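Local atomic coordinates of triphenylmethane reductase (Citrobacter sp., PDB entry 2JL1), a protein that probably reduces triphenylmethane dyes, with NADPH as the likely source of reducing equivalents, and binds NADP in a Rossmann-type fold. Residues N140-V148 with F244-I255; F147-T156 with W204-L213. All coordinates share one frame; numbering follows the deposited sequence.

Interaction 1. Residues N140-V148 with F244-I255; sequences NALYTDFFV and FTEITAAIYDAI. Unlike the reference sequence in segment 244-255: Thr245 (reference Ala). With NAP (NADP nicotinamide-adenine-dinucleotide phosphate), chain B.
Phe146 overlaps the side of helix 242-256 with the outer end of its ring, where CE1 lies 3.5 Å from Phe244 CZ. The two phenyl groups approach from opposite directions, with planes at 65° and centroids 6.0 Å apart. With CG anti to the backbone N (chi1 -177°), the Phe146 ring is carried out of its short helical turn and onto the longer helix. Thr248 OG1 comes in at the rim of that ring, near its plane, 3.7 Å from Phe146 CZ. The hydroxyl is satisfied within its own helix: it donates to Phe244 O at 2.9 Å, while Thr248 N reaches the same oxygen from the opposite face of the carbonyl plane.

Ile251 is shared between two rings by its two branches, CD1 touching Phe146 CZ at 4.0 Å and CG2 approaching the edge of Phe147. Phe147 CZ also meets Ile255 CD1 at 3.7 Å, and its CE1 packs beside Tyr252 CE1. Leu142 CD1 adds a looser contact with Ile255 CD1.

Segment 140-148 leaves strand 135-140, the sixth in the 3-2-1-4-5-6-7 order of the parallel Rossmann sheet, so this packing joins the loop and short turn that follow a sheet strand to helix 242-256. The same segment reads the nicotinamide. Ala141 O accepts from NADP N7N, Tyr143 N donates to NADP O7N at 2.9 Å, and the Tyr143 ring lies with one face over the carboxamide carbon C7N. Tyr143 OH donates to NADP O5D at 2.9 Å. Between the protein segments no direct hydrogen bond forms; one water donates to Phe147 O and makes a weak, longer contact with Tyr252 OH.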
loop_
_atom_site.group_PDB
_atom_site.type_symbol
_atom_site.label_atom_id
_atom_site.label_comp_id
_atom_site.label_asym_id
_atom_site.label_seq_id
_atom_site.Cartn_x
_atom_site.Cartn_y
_atom_site.Cartn_z
ATOM N N ASN A 140 -7.903 -2.767 13.924
ATOM C CA ASN A 140 -9.128 -3.180 14.606
ATOM C C ASN A 140 -9.595 -4.558 14.157
ATOM O O ASN A 140 -9.452 -4.909 12.999
ATOM C CB ASN A 140 -10.246 -2.154 14.389
ATOM C CG ASN A 140 -10.008 -0.856 15.145
ATOM O OD1 ASN A 140 -9.160 -0.781 16.046
ATOM N ND2 ASN A 140 -10.726 0.183 14.754
ATOM N N ALA A 141 -10.176 -5.313 15.096
ATOM C CA ALA A 141 -10.953 -6.501 14.783
ATOM C C ALA A 141 -12.261 -6.133 14.068
ATOM O O ALA A 141 -12.695 -4.973 14.074
ATOM C CB ALA A 141 -11.303 -7.240 16.088
ATOM N N LEU A 142 -12.899 -7.136 13.464
ATOM C CA LEU A 142 -14.301 -7.006 13.107
ATOM C C LEU A 142 -15.109 -6.537 14.324
ATOM O O LEU A 142 -14.770 -6.886 15.454
ATOM C CB LEU A 142 -14.840 -8.343 12.613
ATOM C CG LEU A 142 -14.139 -8.959 11.395
ATOM C CD1 LEU A 142 -14.718 -10.382 11.168
ATOM C CD2 LEU A 142 -14.351 -8.051 10.146
ATOM N N TYR A 143 -16.156 -5.738 14.089
ATOM C CA TYR A 143 -17.035 -5.259 15.159
ATOM C C TYR A 143 -17.977 -6.344 15.660
ATOM O O TYR A 143 -18.685 -6.944 14.877
ATOM C CB TYR A 143 -17.882 -4.064 14.696
ATOM C CG TYR A 143 -17.108 -2.869 14.176
ATOM C CD1 TYR A 143 -15.899 -2.502 14.745
ATOM C CD2 TYR A 143 -17.623 -2.077 13.145
ATOM C CE1 TYR A 143 -15.167 -1.379 14.268
ATOM C CE2 TYR A 143 -16.919 -0.961 12.663
ATOM C CZ TYR A 143 -15.701 -0.617 13.244
ATOM O OH TYR A 143 -15.010 0.475 12.807
ATOM N N THR A 144 -17.984 -6.576 16.974
ATOM C CA THR A 144 -18.983 -7.464 17.588
ATOM C C THR A 144 -20.394 -6.978 17.225
ATOM O O THR A 144 -21.298 -7.789 17.023
ATOM C CB THR A 144 -18.807 -7.474 19.098
ATOM O OG1 THR A 144 -17.478 -7.896 19.394
ATOM C CG2 THR A 144 -19.812 -8.412 19.797
ATOM N N ASP A 145 -20.547 -5.650 17.098
ATOM C CA ASP A 145 -21.846 -4.997 16.788
ATOM C C ASP A 145 -22.409 -5.438 15.451
ATOM O O ASP A 145 -23.607 -5.357 15.249
ATOM C CB ASP A 145 -21.730 -3.447 16.755
ATOM C CG ASP A 145 -20.807 -2.886 17.823
ATOM O OD1 ASP A 145 -19.627 -3.274 17.883
ATOM O OD2 ASP A 145 -21.250 -1.997 18.594
ATOM N N PHE A 146 -21.547 -5.909 14.544
ATOM C CA PHE A 146 -21.985 -6.407 13.240
ATOM C C PHE A 146 -22.854 -7.640 13.449
ATOM O O PHE A 146 -23.865 -7.798 12.779
ATOM C CB PHE A 146 -20.796 -6.722 12.313
ATOM C CG PHE A 146 -21.204 -7.167 10.930
ATOM C CD1 PHE A 146 -21.703 -6.239 10.007
ATOM C CD2 PHE A 146 -21.112 -8.505 10.556
ATOM C CE1 PHE A 146 -22.092 -6.637 8.732
ATOM C CE2 PHE A 146 -21.518 -8.921 9.282
ATOM C CZ PHE A 146 -22.001 -7.972 8.368
ATOM N N PHE A 147 -22.489 -8.466 14.434
ATOM C CA PHE A 147 -23.148 -9.746 14.701
ATOM C C PHE A 147 -24.180 -9.677 15.858
ATOM O O PHE A 147 -25.141 -10.447 15.916
ATOM C CB PHE A 147 -22.076 -10.789 15.045
ATOM C CG PHE A 147 -20.939 -10.842 14.056
ATOM C CD1 PHE A 147 -21.120 -11.410 12.805
ATOM C CD2 PHE A 147 -19.697 -10.291 14.369
ATOM C CE1 PHE A 147 -20.061 -11.473 11.877
ATOM C CE2 PHE A 147 -18.638 -10.340 13.450
ATOM C CZ PHE A 147 -18.827 -10.910 12.204
ATOM N N VAL A 148 -23.964 -8.751 16.782
ATOM C CA VAL A 148 -24.740 -8.700 18.005
ATOM C C VAL A 148 -25.347 -7.307 18.111
ATOM O O VAL A 148 -24.686 -6.350 18.481
ATOM C CB VAL A 148 -23.873 -9.012 19.244
ATOM C CG1 VAL A 148 -24.718 -8.982 20.516
ATOM C CG2 VAL A 148 -23.176 -10.381 19.101
ATOM N N PHE A 244 -25.623 -6.434 0.189
ATOM C CA PHE A 244 -25.265 -6.596 1.606
ATOM C C PHE A 244 -25.357 -8.066 2.043
ATOM O O PHE A 244 -24.580 -8.528 2.869
ATOM C CB PHE A 244 -26.108 -5.690 2.518
ATOM C CG PHE A 244 -25.589 -5.601 3.939
ATOM C CD1 PHE A 244 -24.414 -4.894 4.231
ATOM C CD2 PHE A 244 -26.271 -6.225 4.987
ATOM C CE1 PHE A 244 -23.926 -4.816 5.541
ATOM C CE2 PHE A 244 -25.795 -6.148 6.298
ATOM C CZ PHE A 244 -24.612 -5.438 6.573
ATOM N N THR A 245 -26.294 -8.801 1.461
ATOM C CA THR A 245 -26.454 -10.212 1.779
ATOM C C THR A 245 -25.230 -11.031 1.330
ATOM O O THR A 245 -24.805 -11.981 2.001
ATOM C CB THR A 245 -27.758 -10.756 1.192
ATOM O OG1 THR A 245 -28.135 -11.932 1.902
ATOM C CG2 THR A 245 -27.607 -11.096 -0.265
ATOM N N GLU A 246 -24.672 -10.619 0.194
ATOM C CA GLU A 246 -23.450 -11.169 -0.356
ATOM C C GLU A 246 -22.259 -10.844 0.535
ATOM O O GLU A 246 -21.428 -11.718 0.771
ATOM C CB GLU A 246 -23.227 -10.626 -1.776
ATOM C CG GLU A 246 -21.793 -10.636 -2.262
ATOM C CD GLU A 246 -21.249 -12.024 -2.494
ATOM O OE1 GLU A 246 -22.007 -12.877 -3.017
ATOM O OE2 GLU A 246 -20.052 -12.251 -2.167
ATOM N N ILE A 247 -22.180 -9.601 1.020
ATOM C CA ILE A 247 -21.091 -9.176 1.907
ATOM C C ILE A 247 -21.119 -9.968 3.229
ATOM O O ILE A 247 -20.090 -10.425 3.728
ATOM C CB ILE A 247 -21.180 -7.655 2.259
ATOM C CG1 ILE A 247 -21.282 -6.772 1.004
ATOM C CG2 ILE A 247 -19.999 -7.235 3.169
ATOM C CD1 ILE A 247 -20.025 -6.690 0.135
ATOM N N THR A 248 -22.312 -10.116 3.778
ATOM C CA THR A 248 -22.509 -10.820 5.033
ATOM C C THR A 248 -22.114 -12.303 4.894
ATOM O O THR A 248 -21.366 -12.835 5.722
ATOM C CB THR A 248 -23.966 -10.672 5.472
ATOM O OG1 THR A 248 -24.238 -9.272 5.670
ATOM C CG2 THR A 248 -24.247 -11.442 6.757
ATOM N N ALA A 249 -22.623 -12.962 3.852
ATOM C CA ALA A 249 -22.243 -14.355 3.585
ATOM C C ALA A 249 -20.735 -14.470 3.385
ATOM O O ALA A 249 -20.146 -15.488 3.755
ATOM C CB ALA A 249 -22.971 -14.901 2.386
ATOM N N ALA A 250 -20.101 -13.446 2.801
ATOM C CA ALA A 250 -18.670 -13.543 2.523
ATOM C C ALA A 250 -17.875 -13.426 3.820
ATOM O O ALA A 250 -16.826 -14.058 3.975
ATOM C CB ALA A 250 -18.223 -12.487 1.511
ATOM N N ILE A 251 -18.382 -12.619 4.746
ATOM C CA ILE A 251 -17.720 -12.425 6.043
ATOM C C ILE A 251 -17.853 -13.721 6.866
ATOM O O ILE A 251 -16.896 -14.144 7.514
ATOM C CB ILE A 251 -18.299 -11.182 6.787
ATOM C CG1 ILE A 251 -17.747 -9.890 6.147
ATOM C CG2 ILE A 251 -17.938 -11.196 8.269
ATOM C CD1 ILE A 251 -18.487 -8.573 6.622
ATOM N N TYR A 252 -19.027 -14.358 6.817
ATOM C CA TYR A 252 -19.208 -15.637 7.509
ATOM C C TYR A 252 -18.288 -16.699 6.903
ATOM O O TYR A 252 -17.714 -17.500 7.608
ATOM C CB TYR A 252 -20.650 -16.113 7.389
ATOM C CG TYR A 252 -21.668 -15.389 8.250
ATOM C CD1 TYR A 252 -21.343 -14.896 9.517
ATOM C CD2 TYR A 252 -22.986 -15.277 7.821
ATOM C CE1 TYR A 252 -22.303 -14.264 10.314
ATOM C CE2 TYR A 252 -23.962 -14.652 8.605
ATOM C CZ TYR A 252 -23.608 -14.148 9.846
ATOM O OH TYR A 252 -24.575 -13.564 10.612
ATOM N N ASP A 253 -18.132 -16.680 5.589
ATOM C CA ASP A 253 -17.287 -17.679 4.917
ATOM C C ASP A 253 -15.818 -17.493 5.330
ATOM O O ASP A 253 -15.114 -18.466 5.582
ATOM C CB ASP A 253 -17.470 -17.594 3.382
ATOM C CG ASP A 253 -16.663 -18.646 2.641
ATOM O OD1 ASP A 253 -15.652 -18.286 2.017
ATOM O OD2 ASP A 253 -17.018 -19.832 2.701
ATOM N N ALA A 254 -15.367 -16.248 5.428
ATOM C CA ALA A 254 -13.991 -15.971 5.837
ATOM C C ALA A 254 -13.815 -16.478 7.272
ATOM O O ALA A 254 -12.827 -17.121 7.594
ATOM C CB ALA A 254 -13.687 -14.440 5.736
ATOM N N ILE A 255 -14.809 -16.200 8.113
ATOM C CA ILE A 255 -14.809 -16.684 9.492
ATOM C C ILE A 255 -14.715 -18.219 9.532
ATOM O O ILE A 255 -13.876 -18.753 10.279
ATOM C CB ILE A 255 -16.012 -16.124 10.318
ATOM C CG1 ILE A 255 -15.828 -14.623 10.593
ATOM C CG2 ILE A 255 -16.178 -16.891 11.674
ATOM C CD1 ILE A 255 -17.131 -13.963 11.104
HETATM P PA NAP B . -19.743 4.329 9.564
HETATM O O1A NAP B . -20.383 3.744 8.353
HETATM O O2A NAP B . -20.661 4.603 10.690
HETATM O O5B NAP B . -18.936 5.657 9.208
HETATM C C5B NAP B . -18.192 5.842 8.024
HETATM C C4B NAP B . -17.770 7.303 8.066
HETATM O O4B NAP B . -17.008 7.644 6.916
HETATM C C3B NAP B . -19.025 8.177 8.078
HETATM O O3B NAP B . -18.895 9.170 9.062
HETATM C C2B NAP B . -19.027 8.823 6.721
HETATM O O2B NAP B . -19.486 10.136 6.798
HETATM C C1B NAP B . -17.548 8.843 6.395
HETATM N N9A NAP B . -17.364 9.026 4.949
HETATM C C8A NAP B . -17.914 8.304 3.926
HETATM N N7A NAP B . -17.472 8.833 2.761
HETATM C C5A NAP B . -16.673 9.891 3.038
HETATM C C6A NAP B . -15.974 10.787 2.229
HETATM N N6A NAP B . -16.022 10.697 0.903
HETATM N N1A NAP B . -15.225 11.777 2.823
HETATM C C2A NAP B . -15.178 11.890 4.195
HETATM N N3A NAP B . -15.863 11.001 4.991
HETATM C C4A NAP B . -16.603 10.021 4.413
HETATM O O3 NAP B . -18.580 3.292 10.025
HETATM P PN NAP B . -18.116 2.828 11.496
HETATM O O1N NAP B . -17.932 4.052 12.292
HETATM O O2N NAP B . -19.034 1.759 11.978
HETATM O O5D NAP B . -16.619 2.220 11.195
HETATM C C5D NAP B . -15.569 3.089 10.791
HETATM C C4D NAP B . -14.716 2.550 9.637
HETATM O O4D NAP B . -14.254 1.250 9.963
HETATM C C3D NAP B . -15.503 2.401 8.332
HETATM O O3D NAP B . -15.446 3.518 7.482
HETATM C C2D NAP B . -14.906 1.174 7.669
HETATM O O2D NAP B . -13.817 1.449 6.812
HETATM C C1D NAP B . -14.362 0.386 8.842
HETATM N N1N NAP B . -15.255 -0.761 9.077
HETATM C C2N NAP B . -14.802 -1.730 9.915
HETATM C C3N NAP B . -15.556 -2.845 10.143
HETATM C C7N NAP B . -15.066 -3.906 11.033
HETATM O O7N NAP B . -15.976 -4.966 11.312
HETATM N N7N NAP B . -13.804 -3.813 11.469
HETATM C C4N NAP B . -16.849 -2.946 9.589
HETATM C C5N NAP B . -17.333 -1.917 8.820
HETATM C C6N NAP B . -16.496 -0.837 8.519
HETATM P P2B NAP B . -21.027 10.520 6.506
HETATM O O1X NAP B . -21.727 10.616 7.849
HETATM O O2X NAP B . -21.730 9.481 5.649
HETATM O O3X NAP B . -20.976 11.857 5.797
HETATM O O HOH W 1 -25.282 -12.883 13.854
#

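Interaction 2. Residues F147-T156 with W204-L213; sequences FVNEGLRAST and WTFDELAQIL. Unlike the reference sequence in segment 147-156: Thr156 (reference Ile).
Leu213 N donates to Leu209 O at 2.8 Å, a helical bond between two leucines one turn apart, both with CB directed toward segment 147-156. Leu209 CD1 slides alongside Val148 CG2 at 3.8 Å. One turn on, Leu213 uses both methyls: CD2 touches both Leu152 CD1 and Ser155 CB, 4.0 Å from each, and CD1 lies 3.7 Å from Thr156 OG1. With CG anti to the backbone N (chi1 -163°), both methyls come against Leu152, Ser155 and Thr156.

At the other end, Trp204 and Phe206 both present edges to a single face of Phe147, the face turned away from Phe146. The offset edge-to-face geometry is close to perpendicular in each case, with planes at 74° for Trp204 and 76° for Phe206. Phe206 CZ comes within 3.6 Å of Phe147 CD1, and Trp204 CZ3 in turn stands over the centre of the Phe206 ring, closing an aromatic cluster. Trp204 NE1 is hydrogen-bonded to Ser172 OG, and Ser155 OG to Ala160 O, both elsewhere in the chain; with no hydrogen bond across them, the two segments are held by apolar and aromatic packing.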
loop_
_atom_site.group_PDB
_atom_site.type_symbol
_atom_site.label_atom_id
_atom_site.label_comp_id
_atom_site.label_asym_id
_atom_site.label_seq_id
_atom_site.Cartn_x
_atom_site.Cartn_y
_atom_site.Cartn_z
ATOM N N PHE A 147 -22.489 -8.466 14.434
ATOM C CA PHE A 147 -23.148 -9.746 14.701
ATOM C C PHE A 147 -24.180 -9.677 15.858
ATOM O O PHE A 147 -25.141 -10.447 15.916
ATOM C CB PHE A 147 -22.076 -10.789 15.045
ATOM C CG PHE A 147 -20.939 -10.842 14.056
ATOM C CD1 PHE A 147 -21.120 -11.410 12.805
ATOM C CD2 PHE A 147 -19.697 -10.291 14.369
ATOM C CE1 PHE A 147 -20.061 -11.473 11.877
ATOM C CE2 PHE A 147 -18.638 -10.340 13.450
ATOM C CZ PHE A 147 -18.827 -10.910 12.204
ATOM N N VAL A 148 -23.964 -8.751 16.782
ATOM C CA VAL A 148 -24.740 -8.700 18.005
ATOM C C VAL A 148 -25.347 -7.307 18.111
ATOM O O VAL A 148 -24.686 -6.350 18.481
ATOM C CB VAL A 148 -23.873 -9.012 19.244
ATOM C CG1 VAL A 148 -24.718 -8.982 20.516
ATOM C CG2 VAL A 148 -23.176 -10.381 19.101
ATOM N N ASN A 149 -26.625 -7.219 17.771
ATOM C CA ASN A 149 -27.324 -5.945 17.671
ATOM C C ASN A 149 -28.797 -6.261 17.833
ATOM O O ASN A 149 -29.146 -7.437 18.051
ATOM C CB ASN A 149 -27.029 -5.248 16.322
ATOM C CG ASN A 149 -27.231 -6.169 15.123
ATOM O OD1 ASN A 149 -28.326 -6.691 14.900
ATOM N ND2 ASN A 149 -26.170 -6.385 14.358
ATOM N N GLU A 150 -29.647 -5.231 17.723
ATOM C CA GLU A 150 -31.102 -5.364 17.940
ATOM C C GLU A 150 -31.740 -6.376 16.991
ATOM O O GLU A 150 -32.785 -6.951 17.296
ATOM C CB GLU A 150 -31.790 -3.994 17.822
ATOM C CG GLU A 150 -31.693 -3.367 16.408
ATOM C CD GLU A 150 -32.168 -1.913 16.343
ATOM O OE1 GLU A 150 -32.982 -1.508 17.206
ATOM O OE2 GLU A 150 -31.727 -1.178 15.416
ATOM N N GLY A 151 -31.101 -6.563 15.839
ATOM C CA GLY A 151 -31.472 -7.562 14.844
ATOM C C GLY A 151 -31.547 -8.992 15.351
ATOM O O GLY A 151 -32.231 -9.825 14.738
ATOM N N LEU A 152 -30.849 -9.290 16.450
ATOM C CA LEU A 152 -30.926 -10.606 17.097
ATOM C C LEU A 152 -32.337 -10.959 17.584
ATOM O O LEU A 152 -32.633 -12.127 17.791
ATOM C CB LEU A 152 -29.925 -10.738 18.252
ATOM C CG LEU A 152 -28.444 -10.999 17.876
ATOM C CD1 LEU A 152 -27.714 -11.352 19.112
ATOM C CD2 LEU A 152 -28.306 -12.137 16.849
ATOM N N ARG A 153 -33.198 -9.956 17.753
ATOM C CA ARG A 153 -34.621 -10.177 18.083
ATOM C C ARG A 153 -35.275 -11.086 17.064
ATOM O O ARG A 153 -36.132 -11.896 17.410
ATOM C CB ARG A 153 -35.389 -8.852 18.159
ATOM C CG ARG A 153 -35.066 -8.061 19.402
ATOM C CD ARG A 153 -35.579 -6.628 19.322
ATOM N NE ARG A 153 -35.575 -6.011 20.651
ATOM C CZ ARG A 153 -34.610 -5.221 21.136
ATOM N NH1 ARG A 153 -33.534 -4.904 20.414
ATOM N NH2 ARG A 153 -34.739 -4.730 22.361
ATOM N N ALA A 154 -34.868 -10.939 15.807
ATOM C CA ALA A 154 -35.331 -11.808 14.735
ATOM C C ALA A 154 -34.965 -13.258 15.029
ATOM O O ALA A 154 -35.737 -14.171 14.730
ATOM C CB ALA A 154 -34.729 -11.367 13.395
ATOM N N SER A 155 -33.776 -13.469 15.602
ATOM C CA SER A 155 -33.332 -14.820 15.960
ATOM C C SER A 155 -34.062 -15.363 17.186
ATOM O O SER A 155 -34.381 -16.551 17.242
ATOM C CB SER A 155 -31.806 -14.869 16.145
ATOM O OG SER A 155 -31.163 -14.785 14.874
ATOM N N THR A 156 -34.327 -14.501 18.164
ATOM C CA THR A 156 -35.142 -14.887 19.316
ATOM C C THR A 156 -36.525 -15.334 18.833
ATOM O O THR A 156 -37.072 -16.313 19.341
ATOM C CB THR A 156 -35.256 -13.752 20.361
ATOM O OG1 THR A 156 -33.957 -13.443 20.899
ATOM C CG2 THR A 156 -36.218 -14.127 21.501
ATOM N N TRP A 204 -15.191 -16.332 20.478
ATOM C CA TRP A 204 -16.474 -17.030 20.607
ATOM C C TRP A 204 -16.826 -17.682 19.273
ATOM O O TRP A 204 -16.154 -17.466 18.258
ATOM C CB TRP A 204 -17.564 -16.031 21.033
ATOM C CG TRP A 204 -17.666 -14.753 20.165
ATOM C CD1 TRP A 204 -16.948 -13.611 20.321
ATOM C CD2 TRP A 204 -18.579 -14.503 19.073
ATOM N NE1 TRP A 204 -17.320 -12.676 19.391
ATOM C CE2 TRP A 204 -18.328 -13.185 18.617
ATOM C CE3 TRP A 204 -19.580 -15.259 18.446
ATOM C CZ2 TRP A 204 -19.032 -12.607 17.543
ATOM C CZ3 TRP A 204 -20.281 -14.696 17.380
ATOM C CH2 TRP A 204 -20.005 -13.380 16.933
ATOM N N THR A 205 -17.858 -18.511 19.280
ATOM C CA THR A 205 -18.324 -19.130 18.067
ATOM C C THR A 205 -19.808 -18.795 17.998
ATOM O O THR A 205 -20.406 -18.328 19.003
ATOM C CB THR A 205 -18.124 -20.665 18.102
ATOM O OG1 THR A 205 -18.811 -21.203 19.241
ATOM C CG2 THR A 205 -16.605 -21.022 18.198
ATOM N N PHE A 206 -20.422 -19.061 16.857
ATOM C CA PHE A 206 -21.862 -18.808 16.744
ATOM C C PHE A 206 -22.728 -19.771 17.562
ATOM O O PHE A 206 -23.782 -19.380 18.057
ATOM C CB PHE A 206 -22.287 -18.709 15.283
ATOM C CG PHE A 206 -21.908 -17.406 14.663
ATOM C CD1 PHE A 206 -20.688 -17.259 14.010
ATOM C CD2 PHE A 206 -22.745 -16.290 14.790
ATOM C CE1 PHE A 206 -20.319 -16.039 13.450
ATOM C CE2 PHE A 206 -22.363 -15.032 14.239
ATOM C CZ PHE A 206 -21.145 -14.918 13.579
ATOM N N ASP A 207 -22.270 -21.013 17.731
ATOM C CA ASP A 207 -22.863 -21.913 18.726
ATOM C C ASP A 207 -22.968 -21.258 20.099
ATOM O O ASP A 207 -24.027 -21.311 20.723
ATOM C CB ASP A 207 -22.079 -23.225 18.836
ATOM C CG ASP A 207 -22.477 -24.228 17.783
ATOM O OD1 ASP A 207 -23.318 -23.914 16.912
ATOM O OD2 ASP A 207 -21.978 -25.363 17.847
ATOM N N GLU A 208 -21.872 -20.653 20.555
ATOM C CA GLU A 208 -21.795 -19.935 21.826
ATOM C C GLU A 208 -22.733 -18.726 21.864
ATOM O O GLU A 208 -23.390 -18.481 22.868
ATOM C CB GLU A 208 -20.373 -19.431 22.100
ATOM C CG GLU A 208 -20.246 -18.852 23.503
ATOM C CD GLU A 208 -18.844 -18.432 23.890
ATOM O OE1 GLU A 208 -17.886 -18.649 23.109
ATOM O OE2 GLU A 208 -18.714 -17.904 25.017
ATOM N N LEU A 209 -22.772 -17.962 20.767
ATOM C CA LEU A 209 -23.703 -16.854 20.674
ATOM C C LEU A 209 -25.156 -17.306 20.820
ATOM O O LEU A 209 -25.957 -16.614 21.458
ATOM C CB LEU A 209 -23.533 -16.094 19.336
ATOM C CG LEU A 209 -24.423 -14.848 19.149
ATOM C CD1 LEU A 209 -24.252 -13.865 20.320
ATOM C CD2 LEU A 209 -24.095 -14.162 17.823
ATOM N N ALA A 210 -25.515 -18.417 20.182
ATOM C CA ALA A 210 -26.900 -18.923 20.280
ATOM C C ALA A 210 -27.227 -19.346 21.718
ATOM O O ALA A 210 -28.369 -19.158 22.204
ATOM C CB ALA A 210 -27.133 -20.075 19.299
ATOM N N GLN A 211 -26.228 -19.892 22.407
ATOM C CA GLN A 211 -26.404 -20.373 23.790
ATOM C C GLN A 211 -26.551 -19.184 24.703
ATOM O O GLN A 211 -27.427 -19.177 25.552
ATOM C CB GLN A 211 -25.241 -21.296 24.251
ATOM C CG GLN A 211 -25.223 -21.618 25.774
ATOM C CD GLN A 211 -26.351 -22.541 26.242
ATOM O OE1 GLN A 211 -26.856 -23.373 25.477
ATOM N NE2 GLN A 211 -26.753 -22.396 27.513
ATOM N N ILE A 212 -25.727 -18.161 24.503
ATOM C CA ILE A 212 -25.861 -16.913 25.245
ATOM C C ILE A 212 -27.200 -16.219 24.978
ATOM O O ILE A 212 -27.848 -15.766 25.922
ATOM C CB ILE A 212 -24.671 -15.943 24.962
ATOM C CG1 ILE A 212 -23.376 -16.469 25.608
ATOM C CG2 ILE A 212 -24.964 -14.562 25.473
ATOM C CD1 ILE A 212 -22.113 -15.826 25.023
ATOM N N LEU A 213 -27.617 -16.120 23.712
ATOM C CA LEU A 213 -28.940 -15.548 23.380
ATOM C C LEU A 213 -30.090 -16.333 24.038
ATOM O O LEU A 213 -31.078 -15.737 24.518
ATOM C CB LEU A 213 -29.133 -15.519 21.866
ATOM C CG LEU A 213 -30.195 -14.675 21.149
ATOM C CD1 LEU A 213 -30.321 -13.266 21.723
ATOM C CD2 LEU A 213 -29.854 -14.644 19.648
#

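Phe147 joins the two contacts, its ring meeting helix 242-256 in interaction 1 and, in interaction 2, Trp204 and Phe206, just before and at the start of helix 206-217. The sites also touch directly, Tyr252 CE1 lying 3.5 Å from Phe206 CZ, in an edge-to-face ring pair. Both lack direct hydrogen bonds between segments, yet their settings differ. Interaction 1 is partly buried, includes the exposed Phe244 and a water that links the segments only weakly, and adjoins the NADP nicotinamide. Interaction 2 has no exposed touching residue, although its centre lies farther from that of the chain, about 20 Å against 12 Å; mainly aliphatic side chains and steeply inclined rings build it, and none of its residues hydrogen-bonds the cofactor.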